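Local coordinates for transcriptional regulator (NtrC family) (Aquifex aeolicus, PDB 3DZD), which probably couples ATP hydrolysis in an AAA+ domain to sigma54-dependent transcription activation, under control of a response-regulator receiver domain, at residues E10-T13 and S14-A18; L139-K142 and R143-K147; A188-Q192 and E193-S197; R348-K351 and N352-R356. All coordinates share one frame; numbering follows the deposited sequence.

Contact 1: residues E10-T13 and S14-A18; sequences ESIT and SSLSA
With OG set anti to the carbonyl carbon (chi1 -64°), the hydroxyl of Ser17 swings back beside its own backbone N and over the preceding turn, where it meets the carbonyl oxygen of Thr13. Ser15, of nearly the same chi1, does likewise toward Ser11. The two hydroxyls differ in approach. Ser17 OG donates to Thr13 O at 2.5 Å and lies almost on the line of the C=O bond, whereas Ser15 OG donates to Ser11 O at 2.8 Å from a position tilted 25° off the carbonyl plane. Thr13 O has a second donor, Ser17 N, which approaches from above the plane at 3.1 Å. On the exposed flank, Glu10 OE1 accepts a weak bond from Ser14 OG at 3.3 Å. A buried apolar ridge runs along another flank: Ile12 and Leu16 lie side by side and point the same way, with Ile12 CG2 3.7 Å from Leu16 CD1. That ridge packs on Val5 of strand 2-6 and Ile78 of strand 74-79, while Thr13 and Ser17 rest on Thr29 of strand 26-30. All of these residues sit on helix 10-22, which is the crossover between strands 2-6 and 26-30 in the CheY-like receiver fold.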
loop_
_atom_site.group_PDB
_atom_site.type_symbol
_atom_site.label_atom_id
_atom_site.label_comp_id
_atom_site.label_asym_id
_atom_site.label_seq_id
_atom_site.Cartn_x
_atom_site.Cartn_y
_atom_site.Cartn_z
ATOM N N GLU A 10 34.339 -24.138 -7.920
ATOM C CA GLU A 10 33.243 -25.059 -8.219
ATOM C C GLU A 10 32.483 -25.466 -6.959
ATOM O O GLU A 10 31.266 -25.620 -6.981
ATOM C CB GLU A 10 33.767 -26.313 -8.931
ATOM C CG GLU A 10 34.342 -26.069 -10.324
ATOM C CD GLU A 10 33.276 -25.745 -11.360
ATOM O OE1 GLU A 10 32.096 -26.092 -11.136
ATOM O OE2 GLU A 10 33.621 -25.147 -12.403
ATOM N N SER A 11 33.209 -25.649 -5.864
ATOM C CA SER A 11 32.591 -26.020 -4.599
ATOM C C SER A 11 31.455 -25.062 -4.260
ATOM O O SER A 11 30.494 -25.419 -3.576
ATOM C CB SER A 11 33.630 -26.020 -3.478
ATOM O OG SER A 11 34.254 -24.755 -3.373
ATOM N N ILE A 12 31.569 -23.832 -4.737
ATOM C CA ILE A 12 30.504 -22.877 -4.513
ATOM C C ILE A 12 29.460 -22.968 -5.614
ATOM O O ILE A 12 28.291 -23.260 -5.349
ATOM C CB ILE A 12 31.035 -21.441 -4.407
ATOM C CG1 ILE A 12 31.866 -21.287 -3.137
ATOM C CG2 ILE A 12 29.873 -20.454 -4.383
ATOM C CD1 ILE A 12 31.064 -21.513 -1.868
ATOM N N THR A 13 29.886 -22.736 -6.848
ATOM C CA THR A 13 28.950 -22.653 -7.960
ATOM C C THR A 13 28.141 -23.930 -8.157
ATOM O O THR A 13 26.947 -23.871 -8.433
ATOM C CB THR A 13 29.659 -22.273 -9.273
ATOM O OG1 THR A 13 30.936 -22.918 -9.330
ATOM C CG2 THR A 13 29.855 -20.764 -9.349
ATOM N N SER A 14 28.786 -25.084 -8.019
ATOM C CA SER A 14 28.089 -26.355 -8.159
ATOM C C SER A 14 27.168 -26.624 -6.975
ATOM O O SER A 14 25.969 -26.845 -7.147
ATOM C CB SER A 14 29.083 -27.508 -8.319
ATOM O OG SER A 14 29.581 -27.575 -9.644
ATOM N N SER A 15 27.726 -26.620 -5.773
ATOM C CA SER A 15 26.928 -26.894 -4.585
ATOM C C SER A 15 25.700 -25.995 -4.561
ATOM O O SER A 15 24.569 -26.480 -4.494
ATOM C CB SER A 15 27.755 -26.688 -3.319
ATOM O OG SER A 15 28.832 -27.602 -3.267
ATOM N N LEU A 16 25.925 -24.685 -4.635
ATOM C CA LEU A 16 24.826 -23.733 -4.571
ATOM C C LEU A 16 23.804 -23.992 -5.673
ATOM O O LEU A 16 22.598 -23.891 -5.443
ATOM C CB LEU A 16 25.330 -22.291 -4.631
ATOM C CG LEU A 16 26.268 -21.840 -3.511
ATOM C CD1 LEU A 16 26.280 -20.330 -3.449
ATOM C CD2 LEU A 16 25.848 -22.415 -2.173
ATOM N N SER A 17 24.280 -24.332 -6.865
ATOM C CA SER A 17 23.359 -24.610 -7.961
ATOM C C SER A 17 22.513 -25.839 -7.664
ATOM O O SER A 17 21.312 -25.851 -7.935
ATOM C CB SER A 17 24.107 -24.801 -9.275
ATOM O OG SER A 17 24.766 -23.611 -9.644
ATOM N N ALA A 18 23.146 -26.871 -7.108
ATOM C CA ALA A 18 22.444 -28.094 -6.742
ATOM C C ALA A 18 21.398 -27.776 -5.688
ATOM O O ALA A 18 20.288 -28.307 -5.711
ATOM C CB ALA A 18 23.423 -29.141 -6.223
#

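Contact 2: residues L139-K142 and R143-K147; sequences LEIK and RLIPK
Ile141 and Ile145, one turn apart, form the buried side of this helical segment, their side chains crossing at a slant with Ile141 CG2 4.2 Å from Ile145 CG1. Ile145 CG1 comes still closer to Ile141 O, at 3.3 Å, and the same oxygen accepts a 3.0 Å bond from Ile145 N. Ile141 reaches Ile296 of strand 294-297, and Ile145 packs against Val168, Leu171 and Ile172 of helix 165-176. Pro146 has no N-H to give, and its ring carbon CD instead sits 3.2 Å from Lys142 O, where the helix kinks. The extended Lys142 chain is held as well, its NZ hydrogen-bonded to Gly133 O and in a cation-pi contact with Phe131. The exposed side is held more loosely. Arg143 bends at chi3 (-85°), which folds its guanidinium back over the preceding turn; one face covers Glu140 CA, 3.5 Å from the plane and off toward its rim. The Glu140 carboxylate extends elsewhere, its OE2 5.6 Å from Arg143 NH2, too far for a salt bridge although the charges are opposite. Helix 136-149 packs, partly buried, beside the core of the sigma54-interaction domain, which has the P-loop NTPase fold.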
loop_
_atom_site.group_PDB
_atom_site.type_symbol
_atom_site.label_atom_id
_atom_site.label_comp_id
_atom_site.label_asym_id
_atom_site.label_seq_id
_atom_site.Cartn_x
_atom_site.Cartn_y
_atom_site.Cartn_z
ATOM N N LEU A 139 -1.957 30.115 -2.092
ATOM C CA LEU A 139 -0.506 30.137 -2.277
ATOM C C LEU A 139 0.221 30.292 -0.939
ATOM O O LEU A 139 1.299 29.731 -0.739
ATOM C CB LEU A 139 -0.096 31.244 -3.254
ATOM C CG LEU A 139 -0.678 31.040 -4.658
ATOM C CD1 LEU A 139 -0.331 32.190 -5.588
ATOM C CD2 LEU A 139 -0.213 29.690 -5.237
ATOM N N GLU A 140 -0.379 31.044 -0.026
ATOM C CA GLU A 140 0.179 31.238 1.307
ATOM C C GLU A 140 0.240 29.910 2.075
ATOM O O GLU A 140 1.251 29.592 2.693
ATOM C CB GLU A 140 -0.659 32.276 2.053
ATOM C CG GLU A 140 -0.145 32.680 3.417
ATOM C CD GLU A 140 -1.082 33.673 4.113
ATOM O OE1 GLU A 140 -2.314 33.616 3.856
ATOM O OE2 GLU A 140 -0.589 34.513 4.914
ATOM N N ILE A 141 -0.848 29.138 2.016
ATOM C CA ILE A 141 -0.901 27.793 2.605
ATOM C C ILE A 141 0.163 26.884 1.965
ATOM O O ILE A 141 0.889 26.169 2.659
ATOM C CB ILE A 141 -2.321 27.167 2.465
ATOM C CG1 ILE A 141 -3.319 27.888 3.378
ATOM C CG2 ILE A 141 -2.311 25.668 2.750
ATOM C CD1 ILE A 141 -4.769 27.632 3.060
ATOM N N LYS A 142 0.272 26.937 0.641
ATOM C CA LYS A 142 1.238 26.098 -0.072
ATOM C C LYS A 142 2.689 26.358 0.334
ATOM O O LYS A 142 3.505 25.431 0.341
ATOM C CB LYS A 142 1.078 26.243 -1.583
ATOM C CG LYS A 142 -0.178 25.595 -2.131
ATOM C CD LYS A 142 -0.256 25.724 -3.642
ATOM C CE LYS A 142 -1.399 24.901 -4.198
ATOM N NZ LYS A 142 -1.769 25.337 -5.578
ATOM N N ARG A 143 3.002 27.607 0.679
ATOM C CA ARG A 143 4.334 27.964 1.170
ATOM C C ARG A 143 4.528 27.557 2.627
ATOM O O ARG A 143 5.648 27.307 3.073
ATOM C CB ARG A 143 4.585 29.469 1.035
ATOM C CG ARG A 143 4.899 29.925 -0.381
ATOM C CD ARG A 143 5.238 31.417 -0.449
ATOM N NE ARG A 143 4.049 32.260 -0.562
ATOM C CZ ARG A 143 3.532 32.951 0.449
ATOM N NH1 ARG A 143 4.108 32.897 1.647
ATOM N NH2 ARG A 143 2.446 33.694 0.263
ATOM N N LEU A 144 3.429 27.498 3.368
ATOM C CA LEU A 144 3.489 27.216 4.793
ATOM C C LEU A 144 3.707 25.728 5.062
ATOM O O LEU A 144 4.438 25.350 5.976
ATOM C CB LEU A 144 2.200 27.693 5.460
ATOM C CG LEU A 144 1.986 27.313 6.920
ATOM C CD1 LEU A 144 2.963 28.079 7.831
ATOM C CD2 LEU A 144 0.529 27.552 7.322
ATOM N N ILE A 145 3.074 24.896 4.244
ATOM C CA ILE A 145 3.064 23.450 4.433
ATOM C C ILE A 145 4.448 22.821 4.615
ATOM O O ILE A 145 4.644 22.003 5.518
ATOM C CB ILE A 145 2.348 22.742 3.256
ATOM C CG1 ILE A 145 0.834 22.947 3.336
ATOM C CG2 ILE A 145 2.664 21.270 3.249
ATOM C CD1 ILE A 145 0.101 22.219 2.254
ATOM N N PRO A 146 5.405 23.184 3.751
ATOM C CA PRO A 146 6.747 22.597 3.830
ATOM C C PRO A 146 7.511 23.034 5.087
ATOM O O PRO A 146 8.378 22.301 5.567
ATOM C CB PRO A 146 7.445 23.138 2.571
ATOM C CG PRO A 146 6.349 23.622 1.684
ATOM C CD PRO A 146 5.274 24.097 2.603
ATOM N N LYS A 147 7.189 24.216 5.603
ATOM C CA LYS A 147 7.805 24.721 6.826
ATOM C C LYS A 147 7.276 24.007 8.074
ATOM O O LYS A 147 8.015 23.758 9.026
ATOM C CB LYS A 147 7.546 26.216 6.953
ATOM C CG LYS A 147 8.101 27.041 5.808
ATOM C CD LYS A 147 7.789 28.517 6.002
ATOM C CE LYS A 147 8.556 29.375 5.009
ATOM N NZ LYS A 147 8.551 30.820 5.395
#

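Contact 3: residues A188-Q192 and E193-S197; sequences ASIPQ and ELAES
Pro191 O accepts a weak hydrogen bond from Leu194 N at 3.1 Å, with an N-H...O angle of 134°, and this bond closes the turn that carries the chain from the extended Ile190-Pro191 pair into helix 195-200. Apolar contacts back it up. The gamma-methyl CG2 of Ile190, anti to the backbone N, reaches across to Leu194 and lies 3.6 Å from its CB; the same methyl approaches the amide N of Ala195 equally closely. The Ile190 and Leu194 side chains cross at about a right angle. Alongside, the flank of the Pro191 ring lies against one branch of Leu194, with Pro191 CG 3.7 Å from Leu194 CD2. This turn follows strand 182-186, an outermost strand of the parallel sheet in the P-loop NTPase fold of the sigma54-interaction domain, and leads into the next helix. Its outer side is exposed, with Gln192 and Glu193 at the bend; Glu193 touches Asp235. At the start of the segment, Asn186 OD1 accepts from the amides of Ala188 and Ser189. Ala188 O takes a hydrogen bond from Lys321 NZ of the second subunit, whereas on the helix Glu196 forms a salt bridge with Arg237.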
loop_
_atom_site.group_PDB
_atom_site.type_symbol
_atom_site.label_atom_id
_atom_site.label_comp_id
_atom_site.label_asym_id
_atom_site.label_seq_id
_atom_site.Cartn_x
_atom_site.Cartn_y
_atom_site.Cartn_z
ATOM N N ALA A 188 -16.525 11.029 12.618
ATOM C CA ALA A 188 -17.966 11.213 12.515
ATOM C C ALA A 188 -18.594 10.075 11.724
ATOM O O ALA A 188 -19.561 9.463 12.171
ATOM C CB ALA A 188 -18.283 12.548 11.873
ATOM N N SER A 189 -18.031 9.795 10.551
ATOM C CA SER A 189 -18.490 8.699 9.699
ATOM C C SER A 189 -18.520 7.370 10.448
ATOM O O SER A 189 -19.088 6.389 9.967
ATOM C CB SER A 189 -17.591 8.569 8.469
ATOM O OG SER A 189 -17.980 7.468 7.666
ATOM N N ILE A 190 -17.897 7.350 11.622
ATOM C CA ILE A 190 -17.840 6.163 12.465
ATOM C C ILE A 190 -18.865 6.264 13.597
ATOM O O ILE A 190 -19.081 7.344 14.150
ATOM C CB ILE A 190 -16.427 5.985 13.057
ATOM C CG1 ILE A 190 -15.407 5.753 11.940
ATOM C CG2 ILE A 190 -16.388 4.839 14.046
ATOM C CD1 ILE A 190 -15.594 4.450 11.203
ATOM N N PRO A 191 -19.512 5.135 13.929
ATOM C CA PRO A 191 -20.479 5.059 15.030
ATOM C C PRO A 191 -19.931 5.639 16.328
ATOM O O PRO A 191 -18.741 5.514 16.611
ATOM C CB PRO A 191 -20.706 3.557 15.184
ATOM C CG PRO A 191 -20.498 3.016 13.815
ATOM C CD PRO A 191 -19.427 3.866 13.183
ATOM N N GLN A 192 -20.810 6.263 17.104
ATOM C CA GLN A 192 -20.436 6.939 18.341
ATOM C C GLN A 192 -19.211 6.348 19.025
ATOM O O GLN A 192 -18.253 7.061 19.320
ATOM C CB GLN A 192 -21.608 6.916 19.323
ATOM C CG GLN A 192 -22.895 7.492 18.773
ATOM C CD GLN A 192 -24.025 7.434 19.780
ATOM O OE1 GLN A 192 -23.958 6.692 20.761
ATOM N NE2 GLN A 192 -25.069 8.218 19.544
ATOM N N GLU A 193 -19.246 5.045 19.274
ATOM C CA GLU A 193 -18.259 4.421 20.148
ATOM C C GLU A 193 -17.413 3.334 19.487
ATOM O O GLU A 193 -16.593 2.693 20.145
ATOM C CB GLU A 193 -18.937 3.902 21.418
ATOM C CG GLU A 193 -19.343 5.021 22.373
ATOM C CD GLU A 193 -20.598 4.705 23.160
ATOM O OE1 GLU A 193 -21.238 3.672 22.871
ATOM O OE2 GLU A 193 -20.949 5.495 24.063
ATOM N N LEU A 194 -17.610 3.133 18.189
ATOM C CA LEU A 194 -16.690 2.313 17.407
ATOM C C LEU A 194 -15.360 3.040 17.228
ATOM O O LEU A 194 -14.346 2.436 16.877
ATOM C CB LEU A 194 -17.289 1.975 16.044
ATOM C CG LEU A 194 -17.663 0.508 15.813
ATOM C CD1 LEU A 194 -18.731 0.025 16.799
ATOM C CD2 LEU A 194 -18.109 0.286 14.367
ATOM N N ALA A 195 -15.381 4.345 17.472
ATOM C CA ALA A 195 -14.186 5.167 17.369
ATOM C C ALA A 195 -13.084 4.654 18.291
ATOM O O ALA A 195 -11.977 4.376 17.838
ATOM C CB ALA A 195 -14.512 6.618 17.684
ATOM N N GLU A 196 -13.392 4.521 19.578
ATOM C CA GLU A 196 -12.411 4.044 20.551
ATOM C C GLU A 196 -11.786 2.713 20.136
ATOM O O GLU A 196 -10.668 2.390 20.535
ATOM C CB GLU A 196 -13.042 3.915 21.939
ATOM C CG GLU A 196 -12.110 3.334 22.991
ATOM C CD GLU A 196 -12.687 3.412 24.391
ATOM O OE1 GLU A 196 -13.813 3.932 24.543
ATOM O OE2 GLU A 196 -12.018 2.951 25.340
ATOM N N SER A 197 -12.512 1.948 19.331
ATOM C CA SER A 197 -12.029 0.660 18.855
ATOM C C SER A 197 -11.158 0.816 17.616
ATOM O O SER A 197 -10.164 0.110 17.446
ATOM C CB SER A 197 -13.209 -0.257 18.536
ATOM O OG SER A 197 -12.820 -1.293 17.652
#

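Contact 4: residues R348-K351 and N352-R356; sequences RELK and NLIER. With ADP (adenosine-5'-diphosphate), chain C.
The guanidinium of Arg348 and the amide of Asn352 are the flat groups here, on the lid-domain helix 346-359 of this AAA+ ATPase, one reaching to the nucleotide and the other to the second subunit. Arg348 meets the ADP beta-phosphate obliquely, NH1 standing 3.8 Å from O2B, a charge-complementary approach without a hydrogen bond. The Asn352 amide is held at both ends: OD1 accepts from a water at 3.0 Å, and that water also donates to Glu349 O, while ND2 bonds Glu355 OE1 of the second subunit. Because this bond is repeated with the subunits exchanged, the helix faces its own copy, and the bonds should restrict rotation of the amide. Lys351 reaches the ribose: its chain leaves anti to the backbone N (chi1 -170°), and a bend at chi3 (74°) turns CE and NZ to the sugar. Leu350 and Ile354 lie side by side on the buried flank, Leu350 CD1 4.1 Å from Ile354 CG1, and pack against Leu311 and Phe315 of helix 307-322. Glu355 OE2 bonds Tyr323 OH, while Glu355 N donates to Lys351 O at 2.9 Å. At the nucleotide, Lys351 NZ donates to the ADP O3' at 3.2 Å.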
loop_
_atom_site.group_PDB
_atom_site.type_symbol
_atom_site.label_atom_id
_atom_site.label_comp_id
_atom_site.label_asym_id
_atom_site.label_seq_id
_atom_site.Cartn_x
_atom_site.Cartn_y
_atom_site.Cartn_z
ATOM N N ARG A 348 -16.065 19.697 -2.655
ATOM C CA ARG A 348 -16.764 18.430 -2.720
ATOM C C ARG A 348 -18.017 18.592 -3.586
ATOM O O ARG A 348 -18.308 17.755 -4.435
ATOM C CB ARG A 348 -17.110 17.990 -1.300
ATOM C CG ARG A 348 -17.683 16.618 -1.174
ATOM C CD ARG A 348 -17.542 16.187 0.266
ATOM N NE ARG A 348 -18.480 16.899 1.122
ATOM C CZ ARG A 348 -18.340 17.021 2.437
ATOM N NH1 ARG A 348 -17.290 16.483 3.040
ATOM N NH2 ARG A 348 -19.251 17.677 3.145
ATOM N N GLU A 349 -18.738 19.690 -3.377
ATOM C CA GLU A 349 -19.889 20.028 -4.212
ATOM C C GLU A 349 -19.483 20.247 -5.679
ATOM O O GLU A 349 -20.055 19.634 -6.582
ATOM C CB GLU A 349 -20.622 21.258 -3.664
ATOM C CG GLU A 349 -21.918 21.582 -4.421
ATOM C CD GLU A 349 -22.634 22.828 -3.913
ATOM O OE1 GLU A 349 -22.431 23.230 -2.744
ATOM O OE2 GLU A 349 -23.407 23.416 -4.696
ATOM N N LEU A 350 -18.492 21.108 -5.909
ATOM C CA LEU A 350 -18.009 21.372 -7.264
ATOM C C LEU A 350 -17.591 20.104 -8.007
ATOM O O LEU A 350 -17.954 19.915 -9.164
ATOM C CB LEU A 350 -16.835 22.351 -7.254
ATOM C CG LEU A 350 -16.228 22.683 -8.623
ATOM C CD1 LEU A 350 -17.165 23.511 -9.486
ATOM C CD2 LEU A 350 -14.910 23.405 -8.453
ATOM N N LYS A 351 -16.827 19.239 -7.347
ATOM C CA LYS A 351 -16.311 18.051 -8.005
ATOM C C LYS A 351 -17.470 17.191 -8.485
ATOM O O LYS A 351 -17.543 16.808 -9.651
ATOM C CB LYS A 351 -15.414 17.234 -7.066
ATOM C CG LYS A 351 -14.664 16.132 -7.789
ATOM C CD LYS A 351 -13.910 15.189 -6.854
ATOM C CE LYS A 351 -14.864 14.257 -6.128
ATOM N NZ LYS A 351 -14.151 13.027 -5.672
ATOM N N ASN A 352 -18.377 16.899 -7.566
ATOM C CA ASN A 352 -19.518 16.085 -7.880
ATOM C C ASN A 352 -20.384 16.709 -8.965
ATOM O O ASN A 352 -20.949 16.001 -9.791
ATOM C CB ASN A 352 -20.342 15.840 -6.627
ATOM C CG ASN A 352 -21.706 15.275 -6.946
ATOM O OD1 ASN A 352 -22.631 16.012 -7.267
ATOM N ND2 ASN A 352 -21.831 13.961 -6.862
ATOM N N LEU A 353 -20.480 18.034 -8.969
ATOM C CA LEU A 353 -21.261 18.722 -9.988
ATOM C C LEU A 353 -20.628 18.601 -11.380
ATOM O O LEU A 353 -21.330 18.525 -12.380
ATOM C CB LEU A 353 -21.479 20.196 -9.615
ATOM C CG LEU A 353 -22.146 21.025 -10.710
ATOM C CD1 LEU A 353 -23.307 21.841 -10.174
ATOM C CD2 LEU A 353 -21.143 21.933 -11.402
ATOM N N ILE A 354 -19.302 18.582 -11.439
ATOM C CA ILE A 354 -18.600 18.514 -12.717
ATOM C C ILE A 354 -18.596 17.078 -13.204
ATOM O O ILE A 354 -18.614 16.824 -14.408
ATOM C CB ILE A 354 -17.132 18.987 -12.601
ATOM C CG1 ILE A 354 -17.062 20.476 -12.251
ATOM C CG2 ILE A 354 -16.382 18.739 -13.893
ATOM C CD1 ILE A 354 -17.655 21.383 -13.308
ATOM N N GLU A 355 -18.569 16.140 -12.264
ATOM C CA GLU A 355 -18.510 14.733 -12.623
ATOM C C GLU A 355 -19.841 14.365 -13.238
ATOM O O GLU A 355 -19.917 13.566 -14.176
ATOM C CB GLU A 355 -18.253 13.858 -11.402
ATOM C CG GLU A 355 -18.003 12.408 -11.779
ATOM C CD GLU A 355 -18.228 11.436 -10.635
ATOM O OE1 GLU A 355 -18.773 11.841 -9.594
ATOM O OE2 GLU A 355 -17.866 10.251 -10.783
ATOM N N ARG A 356 -20.884 14.968 -12.686
ATOM C CA ARG A 356 -22.232 14.788 -13.181
ATOM C C ARG A 356 -22.287 15.284 -14.619
ATOM O O ARG A 356 -22.705 14.566 -15.518
ATOM C CB ARG A 356 -23.203 15.572 -12.305
ATOM C CG ARG A 356 -24.593 15.709 -12.870
ATOM C CD ARG A 356 -25.486 14.566 -12.443
ATOM N NE ARG A 356 -26.877 14.851 -12.805
ATOM C CZ ARG A 356 -27.801 13.925 -13.043
ATOM N NH1 ARG A 356 -27.499 12.632 -12.968
ATOM N NH2 ARG A 356 -29.029 14.301 -13.369
HETATM P PB ADP C . -12.462 17.788 3.390
HETATM O O1B ADP C . -11.304 16.850 3.665
HETATM O O2B ADP C . -13.759 17.400 4.066
HETATM O O3B ADP C . -12.145 19.238 3.598
HETATM P PA ADP C . -12.158 16.672 0.729
HETATM O O1A ADP C . -10.805 17.143 0.272
HETATM O O2A ADP C . -12.260 15.263 1.274
HETATM O O3A ADP C . -12.753 17.742 1.792
HETATM O "O5'" ADP C . -13.183 16.790 -0.506
HETATM C "C5'" ADP C . -12.797 17.436 -1.712
HETATM C "C4'" ADP C . -12.788 16.484 -2.892
HETATM O "O4'" ADP C . -12.232 17.216 -3.977
HETATM C "C3'" ADP C . -11.801 15.359 -2.663
HETATM O "O3'" ADP C . -12.091 14.299 -3.580
HETATM C "C2'" ADP C . -10.459 15.912 -3.063
HETATM O "O2'" ADP C . -9.777 14.864 -3.756
HETATM C "C1'" ADP C . -10.815 16.998 -4.056
HETATM N N9 ADP C . -10.131 18.271 -3.747
HETATM C C8 ADP C . -10.382 19.056 -2.683
HETATM N N7 ADP C . -9.619 20.165 -2.694
HETATM C C5 ADP C . -8.852 20.102 -3.796
HETATM C C6 ADP C . -7.809 20.957 -4.401
HETATM N N6 ADP C . -7.440 22.126 -3.813
HETATM N N1 ADP C . -7.254 20.538 -5.554
HETATM C C2 ADP C . -7.628 19.382 -6.135
HETATM N N3 ADP C . -8.562 18.551 -5.639
HETATM C C4 ADP C . -9.196 18.856 -4.491
HETATM O O HOH W 1 -22.733 18.758 -6.131
#

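In the fold
Contact 1 lies in the receiver domain, far from the rest: its centre is 58 to 64 Å from those of the other three, on the opposite side of the chain's centre. Contacts 2 and 4 both lie near the nucleotide, their nearest atoms about 14 Å apart, but contact 4 alone of the two reaches it, supplying Arg348 and Lys351 of the ADP pocket, while the Lys142 side chain of contact 2 stays about 7 Å from the ligand. Contact 3 shares the sigma54-interaction domain with contact 2, yet their centres are 32 Å apart. It comes within about 10 Å of contact 4 at the nearest atoms, and both of these touch the second subunit.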